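Local coordinates for AP endonuclease, family 2 (Brucella melitensis biovar Abortus, PDB 3NGF), which probably interconverts hydroxypyruvate and tartronate semialdehyde as a manganese-binding isomerase with a xylose isomerase-like TIM barrel, at residues I162-Q165 / L166-V169; Q183-L186 / Y187-Q190; D193-L196 / T197-I200; Q211-V215 / P216-E220; L226-P229 / Y230-S233. All blocks are in the same frame, centred on the assembly; numbering follows the deposited sequence.

Interaction 1: I162-Q165 / L166-V169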
loop_
_atom_site.group_PDB
_atom_site.type_symbol
_atom_site.label_atom_id
_atom_site.label_comp_id
_atom_site.label_asym_id
_atom_site.label_seq_id
_atom_site.Cartn_x
_atom_site.Cartn_y
_atom_site.Cartn_z
ATOM N N ILE A 162 6.300 -7.639 -10.032
ATOM C CA ILE A 162 5.549 -8.619 -9.243
ATOM C C ILE A 162 4.043 -8.356 -9.355
ATOM O O ILE A 162 3.553 -7.255 -9.056
ATOM C CB ILE A 162 6.036 -8.654 -7.750
ATOM C CG1 ILE A 162 5.243 -9.665 -6.913
ATOM C CG2 ILE A 162 5.989 -7.271 -7.126
ATOM C CD1 ILE A 162 5.380 -11.063 -7.367
ATOM N N VAL A 163 3.330 -9.354 -9.875
ATOM C CA VAL A 163 1.888 -9.222 -10.154
ATOM C C VAL A 163 1.062 -10.428 -9.668
ATOM O O VAL A 163 -0.133 -10.550 -10.008
ATOM C CB VAL A 163 1.647 -8.946 -11.676
ATOM C CG1 VAL A 163 2.320 -7.646 -12.100
ATOM C CG2 VAL A 163 2.153 -10.082 -12.556
ATOM N N HIS A 164 1.674 -11.338 -8.895
ATOM C CA HIS A 164 0.948 -12.494 -8.339
ATOM C C HIS A 164 1.184 -12.631 -6.845
ATOM O O HIS A 164 2.332 -12.485 -6.360
ATOM C CB HIS A 164 1.312 -13.790 -9.067
ATOM C CG HIS A 164 0.834 -13.832 -10.481
ATOM N ND1 HIS A 164 -0.480 -14.086 -10.804
ATOM C CD2 HIS A 164 1.487 -13.659 -11.652
ATOM C CE1 HIS A 164 -0.623 -14.046 -12.117
ATOM N NE2 HIS A 164 0.555 -13.789 -12.656
ATOM N N GLN A 165 0.105 -12.899 -6.110
ATOM C CA GLN A 165 0.164 -12.912 -4.626
ATOM C C GLN A 165 1.032 -14.002 -4.005
ATOM O O GLN A 165 1.880 -13.702 -3.164
ATOM C CB GLN A 165 -1.249 -12.975 -4.014
ATOM C CG GLN A 165 -2.168 -11.858 -4.419
ATOM C CD GLN A 165 -1.708 -10.489 -3.919
ATOM O OE1 GLN A 165 -1.097 -10.372 -2.843
ATOM N NE2 GLN A 165 -2.034 -9.449 -4.682
ATOM N N LEU A 166 0.808 -15.266 -4.357
ATOM C CA LEU A 166 1.579 -16.340 -3.731
ATOM C C LEU A 166 3.045 -16.305 -4.193
ATOM O O LEU A 166 3.949 -16.722 -3.455
ATOM C CB LEU A 166 0.935 -17.708 -3.993
ATOM C CG LEU A 166 -0.448 -17.941 -3.377
ATOM C CD1 LEU A 166 -0.891 -19.366 -3.690
ATOM C CD2 LEU A 166 -0.429 -17.720 -1.885
ATOM N N GLU A 167 3.292 -15.789 -5.392
ATOM C CA GLU A 167 4.665 -15.596 -5.862
ATOM C C GLU A 167 5.360 -14.588 -4.938
ATOM O O GLU A 167 6.537 -14.758 -4.591
ATOM C CB GLU A 167 4.661 -15.079 -7.287
ATOM C CG GLU A 167 6.031 -14.798 -7.848
ATOM C CD GLU A 167 6.005 -14.356 -9.302
ATOM O OE1 GLU A 167 4.903 -14.132 -9.872
ATOM O OE2 GLU A 167 7.114 -14.239 -9.879
ATOM N N ALA A 168 4.632 -13.547 -4.540
ATOM C CA ALA A 168 5.189 -12.533 -3.632
ATOM C C ALA A 168 5.457 -13.136 -2.251
ATOM O O ALA A 168 6.482 -12.830 -1.614
ATOM C CB ALA A 168 4.258 -11.297 -3.513
ATOM N N VAL A 169 4.539 -13.975 -1.764
ATOM C CA VAL A 169 4.754 -14.695 -0.502
ATOM C C VAL A 169 6.049 -15.516 -0.560
ATOM O O VAL A 169 6.844 -15.524 0.388
ATOM C CB VAL A 169 3.570 -15.589 -0.151
ATOM C CG1 VAL A 169 3.913 -16.512 1.005
ATOM C CG2 VAL A 169 2.320 -14.715 0.156
HETATM O O HOH W 1 4.801 -11.643 -10.916
#
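Ala168 N donates to His164 O (3.1 Å) and Val169 N to Gln165 O (3.0 Å), the i to i+4 bonds that open helix 165-175, with His164 at its N-cap. Ahead of the helix, Ile162 folds back onto this first turn: with CG1 anti to the backbone N (chi1 179°), its CD1 reaches Glu167 CG at 3.8 Å, the two side chains running antiparallel past one another, while CG1 lies 3.9 Å from Ala168 CB. Glu167 is extended, and its OE1 comes to the edge of the His164 ring, near the ring plane, 3.9 Å from His164 CD2; ring and carboxylate are only 20° apart in tilt. A single water ties the loop to this carboxylate, giving a hydrogen to Glu167 OE1 (2.7 Å) and accepting one from Val163 N (2.9 Å). ND1 of the imidazole is hydrogen-bonded to Asp193 OD1, and Asp193 OD2 takes the backbone N-H of Gln165. The side chain of Gln165 packs on Val182 and Leu184 of strand 180-185, on Ala189 of helix 186-192 and on Leu199 of helix 196-202, while Ala168 rests on Pro151 of the loop after strand 146-149.

Interaction 2: Q183-L186 / Y187-Q190. With MN (manganese (II) ion), chain C.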
loop_
_atom_site.group_PDB
_atom_site.type_symbol
_atom_site.label_atom_id
_atom_site.label_comp_id
_atom_site.label_asym_id
_atom_site.label_seq_id
_atom_site.Cartn_x
_atom_site.Cartn_y
_atom_site.Cartn_z
ATOM N N GLN A 183 1.646 -6.618 0.784
ATOM C CA GLN A 183 0.541 -5.677 0.760
ATOM C C GLN A 183 -0.504 -6.261 -0.206
ATOM O O GLN A 183 -0.268 -6.338 -1.410
ATOM C CB GLN A 183 1.045 -4.323 0.278
ATOM C CG GLN A 183 -0.006 -3.210 0.185
ATOM C CD GLN A 183 0.617 -1.865 -0.061
ATOM O OE1 GLN A 183 1.708 -1.579 0.414
ATOM N NE2 GLN A 183 -0.086 -1.006 -0.789
ATOM N N LEU A 184 -1.626 -6.707 0.347
ATOM C CA LEU A 184 -2.681 -7.407 -0.407
ATOM C C LEU A 184 -3.765 -6.413 -0.849
ATOM O O LEU A 184 -4.671 -6.071 -0.067
ATOM C CB LEU A 184 -3.275 -8.494 0.496
ATOM C CG LEU A 184 -4.461 -9.318 -0.006
ATOM C CD1 LEU A 184 -4.156 -9.930 -1.370
ATOM C CD2 LEU A 184 -4.893 -10.392 1.027
ATOM N N ASP A 185 -3.636 -5.912 -2.071
ATOM C CA ASP A 185 -4.643 -5.047 -2.696
ATOM C C ASP A 185 -5.603 -5.982 -3.458
ATOM O O ASP A 185 -5.210 -6.685 -4.434
ATOM C CB ASP A 185 -3.928 -4.020 -3.581
ATOM C CG ASP A 185 -4.865 -3.039 -4.277
ATOM O OD1 ASP A 185 -5.987 -3.425 -4.599
ATOM O OD2 ASP A 185 -4.469 -1.880 -4.560
ATOM N N LEU A 186 -6.839 -6.050 -2.971
ATOM C CA LEU A 186 -7.769 -7.076 -3.458
ATOM C C LEU A 186 -8.229 -6.775 -4.875
ATOM O O LEU A 186 -8.675 -7.668 -5.628
ATOM C CB LEU A 186 -8.948 -7.233 -2.489
ATOM C CG LEU A 186 -8.579 -7.861 -1.152
ATOM C CD1 LEU A 186 -9.749 -7.759 -0.184
ATOM C CD2 LEU A 186 -8.120 -9.332 -1.331
ATOM N N TYR A 187 -8.134 -5.509 -5.253
ATOM C CA TYR A 187 -8.381 -5.116 -6.644
ATOM C C TYR A 187 -7.354 -5.834 -7.567
ATOM O O TYR A 187 -7.726 -6.485 -8.570
ATOM C CB TYR A 187 -8.306 -3.572 -6.755
ATOM C CG TYR A 187 -8.274 -3.029 -8.162
ATOM C CD1 TYR A 187 -9.440 -2.830 -8.882
ATOM C CD2 TYR A 187 -7.071 -2.695 -8.765
ATOM C CE1 TYR A 187 -9.410 -2.345 -10.201
ATOM C CE2 TYR A 187 -7.029 -2.188 -10.052
ATOM C CZ TYR A 187 -8.184 -2.037 -10.773
ATOM O OH TYR A 187 -8.105 -1.536 -12.057
ATOM N N HIS A 188 -6.079 -5.730 -7.220
ATOM C CA HIS A 188 -5.047 -6.389 -8.019
ATOM C C HIS A 188 -5.158 -7.924 -7.932
ATOM O O HIS A 188 -4.956 -8.608 -8.916
ATOM C CB HIS A 188 -3.658 -5.925 -7.563
ATOM C CG HIS A 188 -3.383 -4.468 -7.800
ATOM N ND1 HIS A 188 -3.610 -3.845 -9.010
ATOM C CD2 HIS A 188 -2.807 -3.539 -7.003
ATOM C CE1 HIS A 188 -3.211 -2.585 -8.929
ATOM N NE2 HIS A 188 -2.745 -2.371 -7.711
ATOM N N ALA A 189 -5.467 -8.449 -6.744
ATOM C CA ALA A 189 -5.545 -9.895 -6.505
ATOM C C ALA A 189 -6.695 -10.485 -7.313
ATOM O O ALA A 189 -6.563 -11.565 -7.890
ATOM C CB ALA A 189 -5.750 -10.187 -5.036
ATOM N N GLN A 190 -7.813 -9.765 -7.377
ATOM C CA GLN A 190 -8.954 -10.261 -8.171
ATOM C C GLN A 190 -8.700 -10.285 -9.688
ATOM O O GLN A 190 -9.194 -11.184 -10.394
ATOM C CB GLN A 190 -10.204 -9.446 -7.815
ATOM C CG GLN A 190 -11.470 -9.763 -8.607
ATOM C CD GLN A 190 -11.853 -11.232 -8.582
ATOM O OE1 GLN A 190 -11.374 -12.018 -7.747
ATOM N NE2 GLN A 190 -12.731 -11.619 -9.512
HETATM MN MN MN C . -2.649 -0.674 -4.180
HETATM O O HOH W 2 -2.175 -0.064 -6.313
HETATM O O HOH W 3 -0.690 0.717 -3.617
#
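At the C-terminal mouth of the barrel, where strand 180-185 hands over to helix 186-192, Asp185 is both a manganese ligand and the helix N-cap. Its two carboxylate oxygens divide the work. OD2 binds the manganese ion at 2.2 Å, whereas OD1 accepts two weak capping bonds, from Tyr187 N at 3.1 Å and from His188 N at 3.5 Å. With CG trans to the backbone N (chi1 -179°), the carboxylate projects between the metal and the helix start. Glu150, Gln211 and Glu247 complete the protein ligands of the metal, an arrangement in keeping with the divalent-metal sites of xylose isomerase-like TIM barrels. The His188 ring is turned 47° from the carboxylate plane and brings CD2 to 3.4 Å from Asp185 OD2. Its NE2 hydrogen-bonds, in the ring plane, to a water at 2.8 Å that is itself a metal ligand, so His188 stands in the second shell; ND1 on the other side is paired with Asn153. Behind the cap, Ala189 N donates to Asp185 O at 2.9 Å, which fixes the main chain of the metal ligand within the first helical turn. Leu184 CD1 meets Ala189 CB at 4.0 Å on the side of Gln165.

Interaction 3: D193-L196 / T197-I200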
loop_
_atom_site.group_PDB
_atom_site.type_symbol
_atom_site.label_atom_id
_atom_site.label_comp_id
_atom_site.label_asym_id
_atom_site.label_seq_id
_atom_site.Cartn_x
_atom_site.Cartn_y
_atom_site.Cartn_z
ATOM N N ASP A 193 -5.343 -13.099 -9.980
ATOM C CA ASP A 193 -5.329 -14.405 -9.305
ATOM C C ASP A 193 -6.715 -15.016 -9.060
ATOM O O ASP A 193 -6.936 -16.205 -9.323
ATOM C CB ASP A 193 -4.575 -14.289 -7.965
ATOM C CG ASP A 193 -3.073 -14.087 -8.147
ATOM O OD1 ASP A 193 -2.513 -14.695 -9.063
ATOM O OD2 ASP A 193 -2.444 -13.294 -7.392
ATOM N N GLY A 194 -7.635 -14.221 -8.531
ATOM C CA GLY A 194 -8.944 -14.706 -8.129
ATOM C C GLY A 194 -8.920 -15.583 -6.885
ATOM O O GLY A 194 -7.973 -15.537 -6.100
ATOM N N ASP A 195 -9.987 -16.355 -6.672
ATOM C CA ASP A 195 -10.097 -17.296 -5.532
ATOM C C ASP A 195 -9.741 -16.616 -4.210
ATOM O O ASP A 195 -8.937 -17.131 -3.426
ATOM C CB ASP A 195 -9.163 -18.507 -5.750
ATOM C CG ASP A 195 -9.561 -19.733 -4.962
ATOM O OD1 ASP A 195 -10.736 -19.887 -4.542
ATOM O OD2 ASP A 195 -8.684 -20.607 -4.791
ATOM N N LEU A 196 -10.376 -15.482 -3.948
ATOM C CA LEU A 196 -9.887 -14.578 -2.904
ATOM C C LEU A 196 -10.070 -15.084 -1.484
ATOM O O LEU A 196 -9.200 -14.855 -0.646
ATOM C CB LEU A 196 -10.524 -13.199 -3.044
ATOM C CG LEU A 196 -10.338 -12.458 -4.365
ATOM C CD1 LEU A 196 -11.026 -11.091 -4.282
ATOM C CD2 LEU A 196 -8.878 -12.297 -4.796
ATOM N N THR A 197 -11.171 -15.777 -1.194
ATOM C CA THR A 197 -11.397 -16.297 0.161
ATOM C C THR A 197 -10.328 -17.303 0.553
ATOM O O THR A 197 -9.668 -17.175 1.610
ATOM C CB THR A 197 -12.777 -16.911 0.315
ATOM O OG1 THR A 197 -13.753 -15.912 0.031
ATOM C CG2 THR A 197 -12.992 -17.445 1.748
ATOM N N ARG A 198 -10.099 -18.250 -0.345
ATOM C CA ARG A 198 -9.082 -19.276 -0.128
ATOM C C ARG A 198 -7.669 -18.716 -0.217
ATOM O O ARG A 198 -6.768 -19.170 0.505
ATOM C CB ARG A 198 -9.321 -20.451 -1.095
ATOM C CG ARG A 198 -10.627 -21.179 -0.805
ATOM C CD ARG A 198 -10.610 -21.934 0.516
ATOM N NE ARG A 198 -11.830 -22.733 0.639
ATOM C CZ ARG A 198 -12.872 -22.451 1.411
ATOM N NH1 ARG A 198 -12.870 -21.407 2.233
ATOM N NH2 ARG A 198 -13.930 -23.255 1.375
ATOM N N LEU A 199 -7.487 -17.658 -1.014
ATOM C CA LEU A 199 -6.197 -16.994 -1.091
ATOM C C LEU A 199 -5.852 -16.306 0.247
ATOM O O LEU A 199 -4.738 -16.461 0.767
ATOM C CB LEU A 199 -6.214 -15.940 -2.177
ATOM C CG LEU A 199 -4.932 -15.198 -2.497
ATOM C CD1 LEU A 199 -3.838 -16.162 -2.939
ATOM C CD2 LEU A 199 -5.183 -14.095 -3.594
ATOM N N ILE A 200 -6.815 -15.545 0.775
ATOM C CA ILE A 200 -6.670 -14.863 2.074
ATOM C C ILE A 200 -6.332 -15.856 3.154
ATOM O O ILE A 200 -5.417 -15.614 3.967
ATOM C CB ILE A 200 -7.943 -14.049 2.471
ATOM C CG1 ILE A 200 -8.107 -12.855 1.516
ATOM C CG2 ILE A 200 -7.853 -13.591 3.933
ATOM C CD1 ILE A 200 -9.447 -12.087 1.642
HETATM O O HOH W 4 -12.058 -18.486 -2.595
#
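Two backbone bonds start helix 196-202: Leu199 N donates to Asp195 O at 2.9 Å, and Ile200 N donates to Leu196 O, also at 2.9 Å and nearly straight at the hydrogen (168°). Between Asp195 and the backbone of Arg198 the polar contact runs through water. Asp195 sits at the N-cap, but its carboxylate makes no direct capping bond; instead OD1 takes a hydrogen from a water at 2.7 Å, and that water accepts from Arg198 N at 3.0 Å, so the link to the helix start is water-mediated. The same carboxylate lies against the aliphatic start of Arg198, with OD2 3.8 Å from Arg198 CB. The guanidinium of Arg198 goes instead to a salt bridge with Glu201, and Asp195 OD1 stays 6.0 Å from Arg198 NE, so the opposite charges are not in contact.

This short helix follows helix 186-192 after a three-residue link, both lying in the connection between strands 180-185 and 207-212 of the TIM barrel. Gly194, at phi 71°, helps turn the chain between them.

Apolar packing comes from the leucines. Leu199, with CG anti to the backbone N (chi1 -175°), swings CD2 back to 4.3 Å from Leu196 CD2 and 4.4 Å from Asp193 CB. Beyond them Leu199 rests on Gln165 and Leu166, and Leu196 packs on Ala189 and on Leu231 of helix 228-237.

Interaction 4: Q211-V215 / P216-E220. With MN (manganese (II) ion), chain C.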
loop_
_atom_site.group_PDB
_atom_site.type_symbol
_atom_site.label_atom_id
_atom_site.label_comp_id
_atom_site.label_asym_id
_atom_site.label_seq_id
_atom_site.Cartn_x
_atom_site.Cartn_y
_atom_site.Cartn_z
ATOM N N GLN A 211 -5.780 -3.427 0.752
ATOM C CA GLN A 211 -6.418 -2.330 0.044
ATOM C C GLN A 211 -7.605 -2.859 -0.748
ATOM O O GLN A 211 -7.653 -4.052 -1.087
ATOM C CB GLN A 211 -5.439 -1.628 -0.885
ATOM C CG GLN A 211 -4.389 -0.790 -0.133
ATOM C CD GLN A 211 -3.324 -0.288 -1.054
ATOM O OE1 GLN A 211 -2.859 -1.014 -1.921
ATOM N NE2 GLN A 211 -2.952 0.974 -0.902
ATOM N N ILE A 212 -8.565 -1.968 -0.991
ATOM C CA ILE A 212 -9.808 -2.283 -1.702
ATOM C C ILE A 212 -10.224 -1.219 -2.727
ATOM O O ILE A 212 -9.936 -0.021 -2.589
ATOM C CB ILE A 212 -10.999 -2.541 -0.728
ATOM C CG1 ILE A 212 -11.406 -1.268 0.028
ATOM C CG2 ILE A 212 -10.667 -3.705 0.232
ATOM C CD1 ILE A 212 -12.693 -1.417 0.885
ATOM N N ALA A 213 -10.914 -1.689 -3.772
ATOM C CA ALA A 213 -11.512 -0.850 -4.790
ATOM C C ALA A 213 -12.405 -1.768 -5.622
ATOM O O ALA A 213 -12.138 -2.987 -5.724
ATOM C CB ALA A 213 -10.432 -0.161 -5.694
ATOM N N SER A 214 -13.466 -1.225 -6.202
ATOM C CA SER A 214 -14.333 -2.048 -7.057
ATOM C C SER A 214 -13.568 -2.639 -8.243
ATOM O O SER A 214 -12.625 -2.027 -8.759
ATOM C CB SER A 214 -15.564 -1.262 -7.550
ATOM O OG SER A 214 -15.248 -0.333 -8.559
ATOM N N VAL A 215 -13.997 -3.825 -8.660
ATOM C CA VAL A 215 -13.466 -4.480 -9.851
ATOM C C VAL A 215 -14.637 -4.601 -10.849
ATOM O O VAL A 215 -15.690 -5.089 -10.480
ATOM C CB VAL A 215 -12.871 -5.871 -9.507
ATOM C CG1 VAL A 215 -12.400 -6.582 -10.786
ATOM C CG2 VAL A 215 -11.728 -5.749 -8.491
ATOM N N PRO A 216 -14.444 -4.189 -12.109
ATOM C CA PRO A 216 -13.180 -3.759 -12.687
ATOM C C PRO A 216 -12.881 -2.246 -12.690
ATOM O O PRO A 216 -11.784 -1.844 -13.116
ATOM C CB PRO A 216 -13.306 -4.252 -14.125
ATOM C CG PRO A 216 -14.767 -4.028 -14.439
ATOM C CD PRO A 216 -15.476 -4.388 -13.157
ATOM N N ASP A 217 -13.814 -1.403 -12.264
ATOM C CA ASP A 217 -13.666 0.035 -12.553
ATOM C C ASP A 217 -12.968 0.903 -11.493
ATOM O O ASP A 217 -12.806 2.097 -11.702
ATOM C CB ASP A 217 -14.992 0.641 -12.944
ATOM C CG ASP A 217 -15.486 0.102 -14.271
ATOM O OD1 ASP A 217 -14.663 -0.011 -15.212
ATOM O OD2 ASP A 217 -16.671 -0.212 -14.353
ATOM N N ARG A 218 -12.571 0.276 -10.400
ATOM C CA ARG A 218 -11.699 0.877 -9.369
ATOM C C ARG A 218 -12.355 2.066 -8.676
ATOM O O ARG A 218 -11.724 3.083 -8.423
ATOM C CB ARG A 218 -10.324 1.207 -9.954
ATOM C CG ARG A 218 -9.190 1.132 -8.934
ATOM C CD ARG A 218 -7.823 1.325 -9.569
ATOM N NE ARG A 218 -6.770 1.047 -8.591
ATOM C CZ ARG A 218 -5.465 1.003 -8.870
ATOM N NH1 ARG A 218 -5.014 1.268 -10.090
ATOM N NH2 ARG A 218 -4.607 0.725 -7.905
ATOM N N HIS A 219 -13.630 1.894 -8.337
ATOM C CA HIS A 219 -14.406 2.906 -7.619
ATOM C C HIS A 219 -14.781 2.392 -6.213
ATOM O O HIS A 219 -14.182 1.436 -5.707
ATOM C CB HIS A 219 -15.674 3.315 -8.408
ATOM C CG HIS A 219 -15.432 3.803 -9.806
ATOM N ND1 HIS A 219 -14.517 4.787 -10.113
ATOM C CD2 HIS A 219 -16.044 3.486 -10.974
ATOM C CE1 HIS A 219 -14.543 5.021 -11.417
ATOM N NE2 HIS A 219 -15.469 4.251 -11.962
ATOM N N GLU A 220 -15.756 3.035 -5.569
ATOM C CA GLU A 220 -16.230 2.620 -4.250
ATOM C C GLU A 220 -16.470 1.115 -4.154
ATOM O O GLU A 220 -17.002 0.515 -5.106
ATOM C CB GLU A 220 -17.526 3.352 -3.909
ATOM C CG GLU A 220 -17.326 4.813 -3.510
ATOM C CD GLU A 220 -17.197 5.813 -4.676
ATOM O OE1 GLU A 220 -17.191 5.424 -5.862
ATOM O OE2 GLU A 220 -17.136 7.025 -4.381
HETATM MN MN MN C . -2.649 -0.674 -4.180
HETATM O O HOH W 3 -0.690 0.717 -3.617
HETATM O O HOH W 2 -2.175 -0.064 -6.313
#
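The His219 ring has the carbonyl oxygen of Asp217 centred over one face, 3.3 Å off its plane, and Ser214 OG approaches it obliquely; its ND1 is hydrogen-bonded to Asn249 O. The Arg218 guanidinium has a metal-bound water at its edge, in plane, 3.0 Å from NH2. Between these groups, Ser214 holds the turn together. Its N-H gives a nearly straight bond (175°) to His219 O at 2.8 Å, its O accepts from Arg218 N at 2.8 Å with the donor well above the carbonyl plane, and its OG accepts from His219 N at 2.8 Å. For that last bond a chi1 of 75° tucks OG back over the main chain, where it also pairs with Glu223. Val215 precedes a cis peptide to Pro216, where the chain turns back. Arg218 then runs back extended over Ala213, CG 3.7 Å from Ala213 CB, toward the metal. At the strand end, Gln211 binds the manganese ion through OE1 at 2.3 Å, while its NE2 pairs with Glu41. The chemistry implies a loop held in part by Ser214, one that would set a positive charge beside the metal-bound water, close to Asp185 and Glu247.

Interaction 5: L226-P229 / Y230-S233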
loop_
_atom_site.group_PDB
_atom_site.type_symbol
_atom_site.label_atom_id
_atom_site.label_comp_id
_atom_site.label_asym_id
_atom_site.label_seq_id
_atom_site.Cartn_x
_atom_site.Cartn_y
_atom_site.Cartn_z
ATOM N N LEU A 226 -17.036 -8.016 -6.995
ATOM C CA LEU A 226 -16.747 -8.521 -5.661
ATOM C C LEU A 226 -17.803 -8.073 -4.656
ATOM O O LEU A 226 -18.288 -6.957 -4.711
ATOM C CB LEU A 226 -15.369 -8.079 -5.175
ATOM C CG LEU A 226 -14.126 -8.509 -5.961
ATOM C CD1 LEU A 226 -12.849 -7.957 -5.287
ATOM C CD2 LEU A 226 -14.039 -10.029 -6.144
ATOM N N ASN A 227 -18.141 -8.974 -3.740
ATOM C CA ASN A 227 -18.979 -8.677 -2.593
ATOM C C ASN A 227 -18.085 -8.309 -1.400
ATOM O O ASN A 227 -17.663 -9.172 -0.628
ATOM C CB ASN A 227 -19.846 -9.902 -2.298
ATOM C CG ASN A 227 -20.751 -9.721 -1.098
ATOM O OD1 ASN A 227 -20.857 -8.640 -0.537
ATOM N ND2 ASN A 227 -21.383 -10.796 -0.686
ATOM N N TYR A 228 -17.775 -7.018 -1.266
ATOM C CA TYR A 228 -16.819 -6.577 -0.272
ATOM C C TYR A 228 -17.247 -6.824 1.180
ATOM O O TYR A 228 -16.411 -7.151 1.968
ATOM C CB TYR A 228 -16.354 -5.123 -0.498
ATOM C CG TYR A 228 -15.154 -5.033 -1.419
ATOM C CD1 TYR A 228 -13.907 -5.459 -0.995
ATOM C CD2 TYR A 228 -15.284 -4.594 -2.730
ATOM C CE1 TYR A 228 -12.822 -5.429 -1.810
ATOM C CE2 TYR A 228 -14.184 -4.537 -3.563
ATOM C CZ TYR A 228 -12.950 -4.953 -3.097
ATOM O OH TYR A 228 -11.827 -4.912 -3.885
ATOM N N PRO A 229 -18.550 -6.704 1.527
ATOM C CA PRO A 229 -18.927 -7.055 2.903
ATOM C C PRO A 229 -18.570 -8.494 3.301
ATOM O O PRO A 229 -18.164 -8.750 4.445
ATOM C CB PRO A 229 -20.438 -6.808 2.929
ATOM C CG PRO A 229 -20.649 -5.721 1.899
ATOM C CD PRO A 229 -19.598 -5.927 0.846
ATOM N N TYR A 230 -18.696 -9.429 2.366
ATOM C CA TYR A 230 -18.298 -10.800 2.633
ATOM C C TYR A 230 -16.810 -10.877 2.882
ATOM O O TYR A 230 -16.362 -11.564 3.818
ATOM C CB TYR A 230 -18.641 -11.726 1.468
ATOM C CG TYR A 230 -18.133 -13.135 1.693
ATOM C CD1 TYR A 230 -18.782 -13.979 2.565
ATOM C CD2 TYR A 230 -16.987 -13.609 1.047
ATOM C CE1 TYR A 230 -18.339 -15.252 2.771
ATOM C CE2 TYR A 230 -16.527 -14.899 1.265
ATOM C CZ TYR A 230 -17.195 -15.708 2.122
ATOM O OH TYR A 230 -16.788 -17.015 2.352
ATOM N N LEU A 231 -16.045 -10.179 2.041
ATOM C CA LEU A 231 -14.587 -10.214 2.137
ATOM C C LEU A 231 -14.139 -9.572 3.465
ATOM O O LEU A 231 -13.196 -10.043 4.086
ATOM C CB LEU A 231 -13.960 -9.518 0.921
ATOM C CG LEU A 231 -14.058 -10.296 -0.404
ATOM C CD1 LEU A 231 -13.627 -9.395 -1.573
ATOM C CD2 LEU A 231 -13.219 -11.570 -0.384
ATOM N N PHE A 232 -14.818 -8.511 3.909
ATOM C CA PHE A 232 -14.536 -7.953 5.252
ATOM C C PHE A 232 -14.725 -9.009 6.334
ATOM O O PHE A 232 -13.952 -9.063 7.296
ATOM C CB PHE A 232 -15.414 -6.739 5.595
ATOM C CG PHE A 232 -15.316 -5.592 4.626
ATOM C CD1 PHE A 232 -14.202 -5.402 3.812
ATOM C CD2 PHE A 232 -16.355 -4.679 4.540
ATOM C CE1 PHE A 232 -14.157 -4.358 2.929
ATOM C CE2 PHE A 232 -16.307 -3.625 3.654
ATOM C CZ PHE A 232 -15.206 -3.461 2.853
ATOM N N SER A 233 -15.723 -9.877 6.166
ATOM C CA SER A 233 -16.021 -10.898 7.171
ATOM C C SER A 233 -14.933 -11.974 7.145
ATOM O O SER A 233 -14.583 -12.522 8.201
ATOM C CB SER A 233 -17.433 -11.498 6.997
ATOM O OG SER A 233 -17.484 -12.418 5.919
#
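Phe232, with CG beside its backbone N (chi1 -58°), lays its ring back over the preceding turn, so that Tyr228 O sits above one face, 3.2 Å from the plane and offset toward the rim. Tyr228 has a similar but more rotated chi1 (-88°), and the two side chains meet at an angle, with Tyr228 CB 3.9 Å from Phe232 CZ. The oxygen over the ring is already used: Phe232 N donates to Tyr228 O at 2.9 Å, at a C=O...donor angle of 166°. Leu231 packs against Tyr228 as well. Its CD1 lies 4.0 Å from Tyr228 CD1, oblique to that ring, and 4.1 Å from Leu226 CD1.

This is the first turn of helix 228-237, which links strand 207-212 to strand 243-246 in a beta-alpha-beta unit of the barrel, with Asn227 at the N-cap. Asn227 O receives Leu231 N at 3.3 Å and, weakly, Tyr230 N; the Asn227 side chain stands roughly perpendicular to that of Tyr230, ND2 being 3.6 Å from Tyr230 CB. Pro229 suits this first turn, since its nitrogen has no hydrogen to give, and its O accepts from Ser233 N.

On the barrel side, Tyr228 and Phe232 both press on Ile212 of strand 207-212, Tyr228 OH is hydrogen-bonded to Ala213 O, and Phe232 meets the ring of Phe12 edge-to-face. Toward helix 196-202, Leu226 packs on Leu196 and Tyr230 on Thr197.

Interactions 2 and 4 share the manganese ion: Asp185 OD2 and Gln211 OE1 lie 3.2 Å apart on it, and their strands are neighbours, Leu186 N lying 2.9 Å from Gln211 O. Interactions 1 and 3 lie farther from the metal and touch each other. Asp193 OD1 of interaction 3 is 2.7 Å from His164 ND1 of interaction 1, and Gln165, about 9 Å from the metal by its side chain, packs on interaction 2 through OE1, 3.4 Å from Leu184 CD1. Interaction 5 touches interaction 4, with Tyr228 OH 2.7 Å from Ala213 O, the Tyr228 side chain being about 10 Å from the metal; it reaches interaction 3 where Leu226 CD2 lies 3.7 Å from Leu196 CD1. Interactions 1 and 5 do not touch, their centres being about 22 Å apart.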